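Local coordinates for protein D-threo-3-hydroxyaspartate dehydratase (Delftia, PDB 3WQC) that deaminates D-threo-3-hydroxyaspartate to oxaloacetate and ammonia, using pyridoxal 5'-phosphate and a divalent metal ion as cofactors, at residues L102-A105 with L106-R109. Sequence-based numbering, arbitrary orientation.
Sequences LPQA and LQLR
With CG set beside its own backbone N and anti to the carbonyl carbon (chi1 -66°), Gln-107 runs back along the helix toward Pro-103, one turn earlier. This is one of two modelled conformers, and a lattice contact may influence it. Its chain is extended beyond CG, which lays the amide against the Pro-103 carbonyl: CG and CD each come within 3.1 Å of Pro-103 O. The NE2 end passes Pro-103 CB at 3.9 Å, while OE1 lies on the Gln-104 side. Within this helix, in this conformer, the amide makes contact without a hydrogen bond. NE2 meets Pro-103 O at too poor an angle to bond, and that oxygen accepts from Gln-107 N, at 2.9 Å.

In Leu-106 the helical backbone itself places CB close to the Leu-102 carbonyl; CG turns the other way, anti to the backbone N (chi1 177°), which sends the branched end to Phe-131 and Gln-135 of helix 122-135. Leu-106 N gives Leu-102 O a 2.8 Å hydrogen bond, with the donor almost in line with the C=O. Leu-108 and Arg-109 continue the pattern begun by Leu-106 and Gln-107, Leu-108 N to Gln-104 O at 3.1 Å and Arg-109 N to Ala-105 O at 3.0 Å. The aliphatic part of Arg-109 starts over that same carbonyl, CG 3.6 Å from Ala-105 O, and then bends at chi3; its guanidinium group is held by a salt bridge to Glu-137 and a hydrogen bond to Leu-115 O.

Four successive i to i+4 bonds make this a regular alpha-helix, and an amphipathic one: Pro-103 and Gln-107 lie on its exposed side, whereas Ala-105 and Leu-108 pack on strand 114-119. It is the helix of the beta-alpha-beta crossover from strand 90-93 to strand 114-119, in the TIM-barrel domain of the alanine racemase type.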
loop_
_atom_site.group_PDB
_atom_site.type_symbol
_atom_site.label_atom_id
_atom_site.label_comp_id
_atom_site.label_asym_id
_atom_site.label_seq_id
_atom_site.Cartn_x
_atom_site.Cartn_y
_atom_site.Cartn_z
ATOM N N LEU B 102 14.045 -1.087 -22.601
ATOM C CA LEU B 102 14.715 -0.146 -23.525
ATOM C C LEU B 102 13.800 0.420 -24.660
ATOM O O LEU B 102 13.897 1.584 -24.980
ATOM C CB LEU B 102 15.989 -0.793 -24.102
ATOM C CG LEU B 102 17.140 -0.712 -23.069
ATOM C CD1 LEU B 102 18.244 -1.696 -23.460
ATOM C CD2 LEU B 102 17.725 0.732 -23.025
ATOM N N PRO B 103 12.881 -0.405 -25.215
ATOM C CA PRO B 103 11.982 0.191 -26.254
ATOM C C PRO B 103 11.171 1.316 -25.672
ATOM O O PRO B 103 11.006 2.343 -26.339
ATOM C CB PRO B 103 11.111 -1.017 -26.693
ATOM C CG PRO B 103 12.095 -2.272 -26.518
ATOM C CD PRO B 103 12.785 -1.891 -25.161
ATOM N N GLN B 104 10.659 1.197 -24.442
ATOM C CA GLN B 104 9.876 2.327 -23.884
ATOM C C GLN B 104 10.743 3.545 -23.653
ATOM O O GLN B 104 10.345 4.665 -23.936
ATOM C CB GLN B 104 9.249 1.894 -22.551
ATOM C CG GLN B 104 8.271 3.003 -22.222
ATOM C CD GLN B 104 7.529 2.835 -20.928
ATOM O OE1 GLN B 104 6.667 3.745 -20.520
ATOM N NE2 GLN B 104 7.792 1.689 -20.251
ATOM N N ALA B 105 12.009 3.344 -23.166
ATOM C CA ALA B 105 12.884 4.511 -22.952
ATOM C C ALA B 105 13.206 5.135 -24.335
ATOM O O ALA B 105 13.244 6.380 -24.379
ATOM C CB ALA B 105 14.167 4.020 -22.290
ATOM N N LEU B 106 13.436 4.308 -25.349
ATOM C CA LEU B 106 13.708 4.823 -26.732
ATOM C C LEU B 106 12.520 5.672 -27.185
ATOM O O LEU B 106 12.717 6.802 -27.731
ATOM C CB LEU B 106 13.991 3.640 -27.658
ATOM C CG LEU B 106 14.203 4.054 -29.127
ATOM C CD1 LEU B 106 15.426 4.951 -29.279
ATOM C CD2 LEU B 106 14.218 2.807 -30.005
ATOM N N GLN B 107 11.312 5.137 -27.023
ATOM C CA GLN B 107 10.150 5.888 -27.527
ATOM C C GLN B 107 10.010 7.237 -26.841
ATOM O O GLN B 107 9.687 8.243 -27.502
ATOM C CB GLN B 107 8.902 5.039 -27.277
ATOM C CG GLN B 107 8.918 3.763 -28.116
ATOM C CD GLN B 107 8.143 2.590 -27.487
ATOM O OE1 GLN B 107 7.410 2.767 -26.499
ATOM N NE2 GLN B 107 8.298 1.376 -28.076
ATOM N N LEU B 108 10.200 7.288 -25.502
ATOM C CA LEU B 108 10.119 8.549 -24.758
ATOM C C LEU B 108 11.160 9.543 -25.350
ATOM O O LEU B 108 10.854 10.721 -25.550
ATOM C CB LEU B 108 10.366 8.318 -23.281
ATOM C CG LEU B 108 9.089 7.937 -22.556
ATOM C CD1 LEU B 108 9.504 7.269 -21.250
ATOM C CD2 LEU B 108 8.222 9.187 -22.224
ATOM N N ARG B 109 12.424 9.056 -25.524
ATOM C CA ARG B 109 13.433 10.003 -26.070
ATOM C C ARG B 109 13.060 10.510 -27.509
ATOM O O ARG B 109 13.265 11.708 -27.800
ATOM C CB ARG B 109 14.836 9.318 -26.079
ATOM C CG ARG B 109 15.383 9.240 -24.648
ATOM C CD ARG B 109 16.728 8.505 -24.575
ATOM N NE ARG B 109 17.738 9.255 -25.352
ATOM C CZ ARG B 109 18.389 10.349 -24.914
ATOM N NH1 ARG B 109 18.243 10.807 -23.625
ATOM N NH2 ARG B 109 19.231 11.010 -25.749
#